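Local atomic coordinates of cobalamin (Vitamin B12) biosynthesis CbiX protein (Marinobacter aquaeolei, PDB entry 3LYH), a protein that probably binds a metal ion and acts as a lyase of the CbiX (chelatase-like) family linked to cobalamin biosynthesis. Residues 85-88 against 89-92; 114-117 against 118-122; 29-32 against 33-37; 100-103 against 104-107; 51-54 against 55-58. All coordinates share one frame; numbering follows the deposited sequence.

Contact 1 of 5, residues 85-88 against 89-92; sequences MIER and LEAE
M85, a selenomethionine, opens this turn of helix 78-93 by accepting the backbone N-H of L89 on its carbonyl oxygen, the first of four consecutive i to i+4 bonds. Next, I86 takes the N-H of E90 in the same way, and its CG2 branch lies 4.0 Å from CD of E90; a branched aliphatic suits this side of the helix, which faces strand 96-99. E90 stretches past I86, and its OE2 accepts the backbone N-H of I97. E87, bent at chi2 (66°), brings OE1 to 3.9 Å from OE1 of E90, the two carboxylate planes 80° apart. A water donates to both oxygens, 2.7 Å from OE1 of E87 and 2.6 Å from OE1 of E90, which probably eases the repulsion. R88 ends the segment, running beside E92 and bent at chi3 (77°). It grips a single oxygen side-on: E92 OE1 lies 3.1 Å from NE and 2.9 Å from NH2, within the guanidinium plane. NH2 also pairs with D51 of helix 50-59; L89 packs on L50 and I97, its CD2 3.3 Å from NH2 of R88. With an alanine in place of L89, the branches lost from beside L50 and I97 would probably leave a gap, and NH2 of R88 would lose its packed methyl. One arginine thus serves two carboxylates, E92 and D51, whose mutual repulsion its positive charge is likely to offset.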
loop_
_atom_site.group_PDB
_atom_site.type_symbol
_atom_site.label_atom_id
_atom_site.label_comp_id
_atom_site.label_asym_id
_atom_site.label_seq_id
_atom_site.Cartn_x
_atom_site.Cartn_y
_atom_site.Cartn_z
HETATM N N MSE B 85 -11.512 7.955 -16.431
HETATM C CA MSE B 85 -10.254 8.383 -17.058
HETATM C C MSE B 85 -9.844 7.434 -18.172
HETATM O O MSE B 85 -9.450 7.846 -19.248
HETATM C CB MSE B 85 -9.138 8.468 -16.027
HETATM C CG MSE B 85 -9.253 9.647 -15.133
HETATM SE SE MSE B 85 -7.876 9.483 -13.807
HETATM C CE MSE B 85 -6.339 9.249 -14.988
ATOM N N ILE B 86 -9.978 6.132 -17.889
ATOM C CA ILE B 86 -9.679 5.079 -18.867
ATOM C C ILE B 86 -10.572 5.172 -20.113
ATOM O O ILE B 86 -10.055 5.164 -21.240
ATOM C CB ILE B 86 -9.717 3.680 -18.194
ATOM C CG1 ILE B 86 -8.530 3.533 -17.255
ATOM C CG2 ILE B 86 -9.729 2.576 -19.242
ATOM C CD1 ILE B 86 -8.502 2.205 -16.464
ATOM N N GLU B 87 -11.879 5.374 -19.943
ATOM C CA GLU B 87 -12.758 5.556 -21.087
ATOM C C GLU B 87 -12.342 6.763 -21.926
ATOM O O GLU B 87 -12.313 6.673 -23.136
ATOM C CB GLU B 87 -14.231 5.652 -20.663
ATOM C CG GLU B 87 -15.253 5.854 -21.807
ATOM C CD GLU B 87 -15.367 4.627 -22.785
ATOM O OE1 GLU B 87 -15.385 3.422 -22.348
ATOM O OE2 GLU B 87 -15.457 4.907 -24.009
ATOM N N ARG B 88 -11.985 7.869 -21.280
ATOM C CA ARG B 88 -11.581 9.091 -21.987
ATOM C C ARG B 88 -10.265 8.872 -22.745
ATOM O O ARG B 88 -10.120 9.302 -23.893
ATOM C CB ARG B 88 -11.415 10.251 -21.004
ATOM C CG ARG B 88 -11.594 11.620 -21.627
ATOM C CD ARG B 88 -10.790 12.690 -20.900
ATOM N NE ARG B 88 -9.381 12.585 -21.283
ATOM C CZ ARG B 88 -8.370 12.171 -20.513
ATOM N NH1 ARG B 88 -8.530 11.822 -19.229
ATOM N NH2 ARG B 88 -7.156 12.114 -21.049
ATOM N N LEU B 89 -9.312 8.210 -22.095
ATOM C CA LEU B 89 -7.992 7.975 -22.721
ATOM C C LEU B 89 -8.098 7.046 -23.915
ATOM O O LEU B 89 -7.395 7.237 -24.925
ATOM C CB LEU B 89 -7.015 7.365 -21.726
ATOM C CG LEU B 89 -6.597 8.219 -20.531
ATOM C CD1 LEU B 89 -6.086 7.359 -19.406
ATOM C CD2 LEU B 89 -5.550 9.194 -20.999
ATOM N N GLU B 90 -8.914 6.011 -23.773
ATOM C CA GLU B 90 -9.183 5.068 -24.846
ATOM C C GLU B 90 -9.771 5.759 -26.058
ATOM O O GLU B 90 -9.395 5.445 -27.168
ATOM C CB GLU B 90 -10.132 3.956 -24.404
ATOM C CG GLU B 90 -9.541 2.954 -23.400
ATOM C CD GLU B 90 -10.499 1.846 -23.066
ATOM O OE1 GLU B 90 -11.683 2.138 -22.792
ATOM O OE2 GLU B 90 -10.094 0.676 -23.076
ATOM N N ALA B 91 -10.703 6.683 -25.850
ATOM C CA ALA B 91 -11.301 7.438 -26.981
ATOM C C ALA B 91 -10.350 8.476 -27.570
ATOM O O ALA B 91 -10.202 8.578 -28.775
ATOM C CB ALA B 91 -12.597 8.092 -26.535
ATOM N N GLU B 92 -9.709 9.251 -26.708
ATOM C CA GLU B 92 -8.746 10.270 -27.118
ATOM C C GLU B 92 -7.543 9.669 -27.858
ATOM O O GLU B 92 -7.065 10.264 -28.812
ATOM C CB GLU B 92 -8.309 11.080 -25.893
ATOM C CG GLU B 92 -7.338 12.214 -26.132
ATOM C CD GLU B 92 -6.947 12.938 -24.830
ATOM O OE1 GLU B 92 -7.686 12.826 -23.815
ATOM O OE2 GLU B 92 -5.897 13.626 -24.830
HETATM O O HOH W 1 -13.547 2.065 -20.945
HETATM O O HOH W 2 -13.654 2.864 -24.771
#

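Contact 2 of 5, residues 114-117 against 118-122; sequences RDVV and KEELE
K118 and R114 meet one turn apart on the long C-terminal alpha-helix 107-125, whose regular i to i+4 pattern carries this contact. The backbone bonds come first: K118 N to R114 O, E119 N to D115 O, E120 N to V116 O and L121 N to V117 O. The last is the shortest, at 2.8 Å between L121 N and V117 O.

Aliphatic contacts are the second kind. The methylenes of K118 lie along the turn before it, CG 3.4 Å from R114 O and CD 4.2 Å from CG of R114. Here the lysine acts through its hydrocarbon part, a use to which its long flexible stem is well suited. On another side of the helix CG1 of V116 approaches CG of E120 at 4.4 Å. The compact, branched V116 and V117 are buried against the second subunit, where they pack on N106 and I35 respectively.

Charged and polar partners are the third kind, most of them across the dimer interface. E119 reaches R108 and N106 of the second subunit, and E120 reaches R98 of that subunit; E120 also pairs with R123 of its own chain. Acidic residues fit these positions because the partner chain presents arginines to them. Between R114, D115 and K118 the charged atoms stay apart: in the conformer described, NZ of K118 is 4.7 Å from OD1 of D115 and 5.2 Å from NE of R114. E120 has CG anti to its carbonyl carbon (chi1 -63°), which brings CG to 3.4 Å from O of V116.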
loop_
_atom_site.group_PDB
_atom_site.type_symbol
_atom_site.label_atom_id
_atom_site.label_comp_id
_atom_site.label_asym_id
_atom_site.label_seq_id
_atom_site.Cartn_x
_atom_site.Cartn_y
_atom_site.Cartn_z
ATOM N N ARG B 114 3.557 -10.009 5.858
ATOM C CA ARG B 114 3.999 -10.942 6.894
ATOM C C ARG B 114 5.537 -10.972 6.962
ATOM O O ARG B 114 6.116 -10.990 8.029
ATOM C CB ARG B 114 3.473 -12.358 6.629
ATOM C CG ARG B 114 3.759 -13.311 7.724
ATOM C CD ARG B 114 3.309 -14.709 7.417
ATOM N NE ARG B 114 3.926 -15.189 6.192
ATOM C CZ ARG B 114 3.554 -16.301 5.565
ATOM N NH1 ARG B 114 2.573 -17.064 6.048
ATOM N NH2 ARG B 114 4.168 -16.645 4.446
ATOM N N ASP B 115 6.162 -11.068 5.801
ATOM C CA ASP B 115 7.617 -11.128 5.736
ATOM C C ASP B 115 8.268 -9.871 6.353
ATOM O O ASP B 115 9.240 -9.965 7.103
ATOM C CB ASP B 115 8.090 -11.324 4.301
ATOM C CG ASP B 115 7.698 -12.689 3.710
ATOM O OD1 ASP B 115 7.371 -13.659 4.460
ATOM O OD2 ASP B 115 7.686 -12.750 2.448
ATOM N N VAL B 116 7.687 -8.698 6.092
ATOM C CA VAL B 116 8.168 -7.454 6.681
ATOM C C VAL B 116 7.959 -7.462 8.189
ATOM O O VAL B 116 8.854 -7.073 8.948
ATOM C CB VAL B 116 7.466 -6.225 6.069
ATOM C CG1 VAL B 116 7.821 -4.903 6.785
ATOM C CG2 VAL B 116 7.844 -6.114 4.581
ATOM N N VAL B 117 6.767 -7.902 8.629
ATOM C CA VAL B 117 6.458 -7.959 10.053
ATOM C C VAL B 117 7.435 -8.897 10.800
ATOM O O VAL B 117 7.926 -8.552 11.903
ATOM C CB VAL B 117 5.009 -8.361 10.353
ATOM C CG1 VAL B 117 4.817 -8.602 11.834
ATOM C CG2 VAL B 117 4.043 -7.280 9.860
ATOM N N LYS B 118 7.773 -10.046 10.209
ATOM C CA LYS B 118 8.823 -10.930 10.761
ATOM C C LYS B 118 10.182 -10.231 10.925
ATOM O O LYS B 118 10.837 -10.429 11.934
ATOM C CB LYS B 118 8.970 -12.204 9.920
ATOM C CG LYS B 118 7.769 -13.139 10.026
ATOM C CD LYS B 118 7.685 -14.234 8.912
ATOM C CE LYS B 118 8.782 -15.316 9.007
ATOM N NZ LYS B 118 8.594 -16.475 8.012
ATOM N N GLU B 119 10.594 -9.443 9.926
ATOM C CA GLU B 119 11.830 -8.667 10.028
ATOM C C GLU B 119 11.724 -7.683 11.202
ATOM O O GLU B 119 12.667 -7.565 11.966
ATOM C CB GLU B 119 12.152 -7.876 8.765
ATOM C CG GLU B 119 12.446 -8.657 7.528
ATOM C CD GLU B 119 12.613 -7.763 6.267
ATOM O OE1 GLU B 119 12.331 -6.530 6.278
ATOM O OE2 GLU B 119 13.021 -8.344 5.234
ATOM N N GLU B 120 10.569 -7.028 11.354
ATOM C CA GLU B 120 10.427 -6.044 12.431
ATOM C C GLU B 120 10.387 -6.683 13.805
ATOM O O GLU B 120 10.878 -6.135 14.773
ATOM C CB GLU B 120 9.194 -5.151 12.184
ATOM C CG GLU B 120 9.292 -4.320 10.920
ATOM C CD GLU B 120 10.323 -3.173 10.962
ATOM O OE1 GLU B 120 10.988 -2.977 11.993
ATOM O OE2 GLU B 120 10.480 -2.484 9.942
ATOM N N LEU B 121 9.752 -7.844 13.883
ATOM C CA LEU B 121 9.664 -8.573 15.120
ATOM C C LEU B 121 11.057 -8.994 15.554
ATOM O O LEU B 121 11.427 -8.800 16.710
ATOM C CB LEU B 121 8.741 -9.767 14.997
ATOM C CG LEU B 121 8.359 -10.596 16.205
ATOM C CD1 LEU B 121 7.504 -9.817 17.199
ATOM C CD2 LEU B 121 7.600 -11.838 15.707
ATOM N N GLU B 122 11.848 -9.526 14.630
ATOM C CA GLU B 122 13.245 -9.885 14.918
ATOM C C GLU B 122 14.025 -8.703 15.434
ATOM O O GLU B 122 14.734 -8.822 16.438
ATOM C CB GLU B 122 13.918 -10.440 13.649
ATOM C CG GLU B 122 15.369 -10.907 13.828
ATOM C CD GLU B 122 15.537 -12.154 14.706
ATOM O OE1 GLU B 122 14.545 -12.811 15.129
ATOM O OE2 GLU B 122 16.710 -12.477 14.983
#

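Contact 3 of 5, residues 29-32 against 33-37; sequences EPTV and ESIEN
E33 N bonds to the carbonyl oxygen of E29 at 2.9 Å, a regular alpha-helical step close to the end of helix 18-34. One residue on, S34 N has a weak bond to T31 O, and its approach to P30 O is doubtful. I35 N then reaches T31 O at 3.0 Å, although I35 itself has left helical torsions. P30 has no N-H to give, and the helix is kinked there. A water lies 2.8 Å from O of V32 and 2.6 Å from O of I35.

Among the side chains, T31 and I35 run side by side. With OG1 beside the backbone N (chi1 -61°), CG2 of T31 is anti to that N and comes 4.1 Å from CG1 of I35 in the conformer described, so the threonine offers its methyl to the isoleucine. E29 and E33 touch through their stems, CG to CG at 4.0 Å, while the carboxylate planes are 85° apart.

This is the C-terminal end of the helix in the beta-alpha-beta unit of strand 6-12, helix 18-34 and strand 38-42. T31 packs on L10 of the first strand, I35 on L121 of the second subunit, and N37 pairs through its backbone with I8.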
loop_
_atom_site.group_PDB
_atom_site.type_symbol
_atom_site.label_atom_id
_atom_site.label_comp_id
_atom_site.label_asym_id
_atom_site.label_seq_id
_atom_site.Cartn_x
_atom_site.Cartn_y
_atom_site.Cartn_z
ATOM N N GLU B 29 10.035 0.649 -8.966
ATOM C CA GLU B 29 11.345 0.522 -9.629
ATOM C C GLU B 29 11.724 -0.932 -10.029
ATOM O O GLU B 29 12.151 -1.124 -11.150
ATOM C CB GLU B 29 12.445 1.132 -8.761
ATOM C CG GLU B 29 13.711 1.298 -9.446
ATOM C CD GLU B 29 14.635 2.237 -8.685
ATOM O OE1 GLU B 29 14.917 1.970 -7.509
ATOM O OE2 GLU B 29 15.047 3.250 -9.271
ATOM N N PRO B 30 11.525 -1.921 -9.152
ATOM C CA PRO B 30 11.804 -3.327 -9.611
ATOM C C PRO B 30 11.007 -3.744 -10.866
ATOM O O PRO B 30 11.552 -4.376 -11.784
ATOM C CB PRO B 30 11.439 -4.161 -8.392
ATOM C CG PRO B 30 11.686 -3.215 -7.260
ATOM C CD PRO B 30 11.108 -1.928 -7.740
ATOM N N THR B 31 9.734 -3.358 -10.935
ATOM C CA THR B 31 8.928 -3.628 -12.133
ATOM C C THR B 31 9.438 -2.896 -13.353
ATOM O O THR B 31 9.699 -3.486 -14.413
ATOM C CB THR B 31 7.448 -3.262 -11.930
ATOM O OG1 THR B 31 6.908 -4.057 -10.868
ATOM C CG2 THR B 31 6.626 -3.507 -13.225
ATOM N N VAL B 32 9.604 -1.594 -13.199
ATOM C CA VAL B 32 9.938 -0.796 -14.367
ATOM C C VAL B 32 11.340 -1.101 -14.904
ATOM O O VAL B 32 11.546 -0.999 -16.130
ATOM C CB VAL B 32 9.643 0.709 -14.189
ATOM C CG1 VAL B 32 8.198 0.895 -13.771
ATOM C CG2 VAL B 32 10.569 1.342 -13.217
ATOM N N GLU B 33 12.268 -1.521 -14.050
ATOM C CA GLU B 33 13.617 -1.867 -14.497
ATOM C C GLU B 33 13.737 -3.316 -14.969
ATOM O O GLU B 33 14.671 -3.630 -15.713
ATOM C CB GLU B 33 14.621 -1.603 -13.389
ATOM C CG GLU B 33 14.777 -0.067 -13.058
ATOM C CD GLU B 33 15.015 0.804 -14.327
ATOM O OE1 GLU B 33 15.900 0.498 -15.168
ATOM O OE2 GLU B 33 14.293 1.806 -14.482
ATOM N N SER B 34 12.829 -4.179 -14.510
ATOM C CA SER B 34 12.893 -5.632 -14.784
ATOM C C SER B 34 12.086 -6.143 -15.940
ATOM O O SER B 34 12.392 -7.224 -16.466
ATOM C CB SER B 34 12.492 -6.457 -13.565
ATOM O OG SER B 34 13.324 -6.222 -12.458
ATOM N N ILE B 35 11.040 -5.408 -16.309
ATOM C CA ILE B 35 10.256 -5.848 -17.453
ATOM C C ILE B 35 10.112 -4.726 -18.429
ATOM O O ILE B 35 10.302 -3.532 -18.123
ATOM C CB ILE B 35 8.896 -6.517 -17.090
ATOM C CG1 ILE B 35 7.906 -5.505 -16.531
ATOM C CG2 ILE B 35 9.117 -7.664 -16.113
ATOM C CD1 ILE B 35 6.451 -5.980 -16.563
ATOM N N GLU B 36 9.925 -5.127 -19.666
ATOM C CA GLU B 36 9.757 -4.162 -20.723
ATOM C C GLU B 36 8.393 -3.496 -20.678
ATOM O O GLU B 36 7.401 -4.077 -20.209
ATOM C CB GLU B 36 10.001 -4.806 -22.080
ATOM C CG GLU B 36 11.402 -5.389 -22.266
ATOM C CD GLU B 36 12.491 -4.349 -22.092
ATOM O OE1 GLU B 36 12.353 -3.232 -22.646
ATOM O OE2 GLU B 36 13.484 -4.616 -21.402
ATOM N N ASN B 37 8.344 -2.239 -21.119
ATOM C CA ASN B 37 7.061 -1.534 -21.325
ATOM C C ASN B 37 6.244 -1.443 -20.040
ATOM O O ASN B 37 5.059 -1.840 -19.993
ATOM C CB ASN B 37 6.248 -2.178 -22.431
ATOM C CG ASN B 37 7.064 -2.354 -23.709
ATOM O OD1 ASN B 37 7.673 -1.395 -24.180
ATOM N ND2 ASN B 37 7.121 -3.593 -24.242
HETATM O O HOH W 3 9.903 -0.946 -18.454
#

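Contact 4 of 5, residues 100-103 against 104-107; sequences AEPI and GKNP
Two successive 3-10-type bonds make this a tight local turn, in the loop that leads from strand 96-99 to the C-terminal helix 107-125. K105 N donates to P102 O at 3.0 Å, and N106 N to I103 O, also at 3.0 Å. Both donors stand well above the carbonyl planes they approach, 46° out for K105 and 54° for N106, as is usual for the tight i to i+3 curl.

E101 and K105 cross above the turn through carbon rather than charge. The glutamate takes a chi1 of 73°, which places CG between its backbone N and carbonyl carbon; from there the chain extends until OE1, in the conformer described, lies 3.6 Å from CB of K105. The lysine, bent at chi2, carries NZ away to 5.4 Å from OE1 of E101. Its CG instead lies 4.1 Å from CG of the P102 ring. Proline suits position 102, where its fixed phi belongs to the extended approach to the turn, and G104 follows in the buried curl without adding a side chain. N106 ends the turn as the N-cap of the next helix, its OD1 accepting the N-H of R108.

I103 packs on V68 of strand 64-69, while backbone bonds tie A100 to V67 and I103 to P69. The second subunit covers another side, with I113 of that chain meeting I103.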
loop_
_atom_site.group_PDB
_atom_site.type_symbol
_atom_site.label_atom_id
_atom_site.label_comp_id
_atom_site.label_asym_id
_atom_site.label_seq_id
_atom_site.Cartn_x
_atom_site.Cartn_y
_atom_site.Cartn_z
ATOM N N ALA B 100 -6.795 -3.544 -14.023
ATOM C CA ALA B 100 -6.579 -4.641 -13.098
ATOM C C ALA B 100 -7.085 -4.291 -11.702
ATOM O O ALA B 100 -7.288 -3.107 -11.390
ATOM C CB ALA B 100 -5.089 -4.992 -13.066
ATOM N N GLU B 101 -7.290 -5.315 -10.856
ATOM C CA GLU B 101 -7.597 -5.105 -9.440
ATOM C C GLU B 101 -6.427 -4.353 -8.762
ATOM O O GLU B 101 -5.281 -4.507 -9.176
ATOM C CB GLU B 101 -7.909 -6.455 -8.726
ATOM C CG GLU B 101 -6.690 -7.372 -8.478
ATOM C CD GLU B 101 -7.005 -8.766 -7.880
ATOM O OE1 GLU B 101 -8.217 -9.039 -7.654
ATOM O OE2 GLU B 101 -6.021 -9.568 -7.666
ATOM N N PRO B 102 -6.694 -3.579 -7.694
ATOM C CA PRO B 102 -5.635 -2.939 -6.917
ATOM C C PRO B 102 -4.702 -4.014 -6.310
ATOM O O PRO B 102 -5.175 -5.138 -6.017
ATOM C CB PRO B 102 -6.383 -2.210 -5.814
ATOM C CG PRO B 102 -7.693 -2.699 -5.822
ATOM C CD PRO B 102 -8.013 -3.321 -7.083
ATOM N N ILE B 103 -3.418 -3.697 -6.174
ATOM C CA ILE B 103 -2.430 -4.653 -5.652
ATOM C C ILE B 103 -2.855 -5.250 -4.292
ATOM O O ILE B 103 -2.511 -6.376 -3.994
ATOM C CB ILE B 103 -1.002 -4.107 -5.613
ATOM C CG1 ILE B 103 -0.896 -2.918 -4.672
ATOM C CG2 ILE B 103 -0.490 -3.795 -7.068
ATOM C CD1 ILE B 103 0.491 -2.469 -4.441
ATOM N N GLY B 104 -3.567 -4.472 -3.469
ATOM C CA GLY B 104 -3.977 -4.987 -2.180
ATOM C C GLY B 104 -4.940 -6.146 -2.178
ATOM O O GLY B 104 -5.101 -6.772 -1.133
ATOM N N LYS B 105 -5.607 -6.387 -3.300
ATOM C CA LYS B 105 -6.446 -7.576 -3.479
ATOM C C LYS B 105 -5.658 -8.869 -3.742
ATOM O O LYS B 105 -6.213 -9.963 -3.641
ATOM C CB LYS B 105 -7.484 -7.331 -4.592
ATOM C CG LYS B 105 -8.603 -6.345 -4.194
ATOM C CD LYS B 105 -9.880 -7.004 -3.648
ATOM C CE LYS B 105 -11.081 -6.023 -3.697
ATOM N NZ LYS B 105 -11.370 -5.491 -5.075
ATOM N N ASN B 106 -4.369 -8.755 -4.035
ATOM C CA ASN B 106 -3.568 -9.905 -4.412
ATOM C C ASN B 106 -3.040 -10.549 -3.137
ATOM O O ASN B 106 -2.494 -9.851 -2.271
ATOM C CB ASN B 106 -2.442 -9.496 -5.365
ATOM C CG ASN B 106 -1.837 -10.684 -6.086
ATOM O OD1 ASN B 106 -1.209 -11.548 -5.445
ATOM N ND2 ASN B 106 -2.063 -10.772 -7.381
ATOM N N PRO B 107 -3.174 -11.884 -2.994
ATOM C CA PRO B 107 -2.594 -12.570 -1.825
ATOM C C PRO B 107 -1.107 -12.361 -1.634
ATOM O O PRO B 107 -0.624 -12.457 -0.496
ATOM C CB PRO B 107 -2.915 -14.053 -2.097
ATOM C CG PRO B 107 -4.017 -14.074 -3.008
ATOM C CD PRO B 107 -4.012 -12.800 -3.793
#

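Contact 5 of 5, residues 51-54 against 55-58; sequences DTIV and NRAK
R56 lies back along its own helix, 50-59, over T52 one turn earlier. Its CB starts 3.3 Å from the carbonyl oxygen of T52, the same oxygen that accepts the backbone N-H of R56. CG stays beside that oxygen, also 3.3 Å from O of T52. From CG to NE the chain is extended (chi2 -151°, chi3 -156°), running alongside the threonine and pointing the same way. At the end, CZ comes 3.8 Å from CG2 of T52, whose methyl sits over one face of the guanidinium, toward its rim. NH2 stays 3.9 Å from CG2 of T52. NH1 reaches on to CD1 of I53 at 3.6 Å, the methyl lying near the guanidinium plane at its edge. Arginine suits this exposed place because its flat, broad head can rest on methyl groups.

Threonine is equally apt at 52: CG2 supports the arginine, while OG1 bonds to E47. I53 and V54 turn their branched hydrocarbon inward, both packing on I9 of strand 6-12, and small A57 fits against Q7 and F65. D51, besides pairing with R88, accepts NE2 of H93 on OD2, and the amine of K58 bonds to the carbonyl oxygen of H93 and to E63.

Beneath these side chains the backbone bonds run from N55 N to D51 O, at 2.7 Å, through to K58 N and V54 O. The whole is an amphipathic alpha-helix on a parallel sheet, its aliphatic side against the strands and its polar side outward, as in alpha/beta folds built from beta-alpha-beta units.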
loop_
_atom_site.group_PDB
_atom_site.type_symbol
_atom_site.label_atom_id
_atom_site.label_comp_id
_atom_site.label_asym_id
_atom_site.label_seq_id
_atom_site.Cartn_x
_atom_site.Cartn_y
_atom_site.Cartn_z
ATOM N N ASP B 51 -2.248 10.273 -19.162
ATOM C CA ASP B 51 -2.256 10.701 -20.540
ATOM C C ASP B 51 -0.843 10.721 -21.115
ATOM O O ASP B 51 -0.655 10.276 -22.237
ATOM C CB ASP B 51 -2.934 12.068 -20.727
ATOM C CG ASP B 51 -3.559 12.201 -22.093
ATOM O OD1 ASP B 51 -2.886 12.690 -23.016
ATOM O OD2 ASP B 51 -4.719 11.787 -22.241
ATOM N N THR B 52 0.142 11.204 -20.334
ATOM C CA THR B 52 1.525 11.283 -20.791
ATOM C C THR B 52 2.128 9.928 -21.066
ATOM O O THR B 52 2.801 9.748 -22.071
ATOM C CB THR B 52 2.409 12.069 -19.786
ATOM O OG1 THR B 52 2.013 13.436 -19.809
ATOM C CG2 THR B 52 3.887 11.954 -20.139
ATOM N N ILE B 53 1.865 8.963 -20.187
ATOM C CA ILE B 53 2.349 7.611 -20.411
ATOM C C ILE B 53 1.660 6.958 -21.616
ATOM O O ILE B 53 2.302 6.257 -22.425
ATOM C CB ILE B 53 2.215 6.754 -19.135
ATOM C CG1 ILE B 53 3.062 7.326 -17.999
ATOM C CG2 ILE B 53 2.628 5.273 -19.409
ATOM C CD1 ILE B 53 4.560 7.480 -18.313
ATOM N N VAL B 54 0.351 7.154 -21.735
ATOM C CA VAL B 54 -0.370 6.546 -22.860
ATOM C C VAL B 54 0.091 7.183 -24.164
ATOM O O VAL B 54 0.390 6.480 -25.118
ATOM C CB VAL B 54 -1.911 6.612 -22.689
ATOM C CG1 VAL B 54 -2.581 6.208 -23.986
ATOM C CG2 VAL B 54 -2.375 5.735 -21.511
ATOM N N ASN B 55 0.210 8.511 -24.150
ATOM C CA ASN B 55 0.686 9.279 -25.313
ATOM C C ASN B 55 2.067 8.783 -25.766
ATOM O O ASN B 55 2.321 8.604 -26.952
ATOM C CB ASN B 55 0.701 10.774 -24.968
ATOM C CG ASN B 55 0.585 11.670 -26.180
ATOM O OD1 ASN B 55 -0.419 11.646 -26.887
ATOM N ND2 ASN B 55 1.608 12.489 -26.412
ATOM N N ARG B 56 2.937 8.507 -24.795
ATOM C CA ARG B 56 4.290 8.026 -25.049
ATOM C C ARG B 56 4.372 6.583 -25.573
ATOM O O ARG B 56 5.177 6.290 -26.467
ATOM C CB ARG B 56 5.145 8.121 -23.757
ATOM C CG ARG B 56 5.801 9.465 -23.488
ATOM C CD ARG B 56 7.114 9.269 -22.698
ATOM N NE ARG B 56 7.492 10.468 -21.948
ATOM C CZ ARG B 56 7.378 10.642 -20.625
ATOM N NH1 ARG B 56 6.913 9.685 -19.813
ATOM N NH2 ARG B 56 7.748 11.811 -20.095
ATOM N N ALA B 57 3.599 5.676 -24.989
ATOM C CA ALA B 57 3.594 4.287 -25.418
ATOM C C ALA B 57 2.987 4.226 -26.836
ATOM O O ALA B 57 3.477 3.489 -27.688
ATOM C CB ALA B 57 2.811 3.426 -24.432
ATOM N N LYS B 58 1.946 5.041 -27.049
ATOM C CA LYS B 58 1.229 5.171 -28.327
ATOM C C LYS B 58 2.104 5.760 -29.422
ATOM O O LYS B 58 2.148 5.225 -30.534
ATOM C CB LYS B 58 -0.033 6.032 -28.130
ATOM C CG LYS B 58 -0.926 6.245 -29.359
ATOM C CD LYS B 58 -1.268 4.943 -30.071
ATOM C CE LYS B 58 -2.081 5.200 -31.332
ATOM N NZ LYS B 58 -3.511 5.263 -30.989
#

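Within one chain, contacts 1 and 5 are the only pair that touch: their centres are about 12 Å apart, and NH2 of R88 lies 2.7 Å from OD2 of D51, tying helix 78-93 to helix 50-59. Contacts 2, 3 and 4 all meet the second subunit. Within one chain contact 2 stands about 13 Å from contact 3 and about 8 Å from contact 4, nearest atoms, yet across the dimer its helix meets residues of both. Contact 2 lies on the opposite side of the chain's centre from contacts 1 and 5, about 41 Å from contact 1 between centres. The five thus divide between helix packing within the chain and the dimer interface.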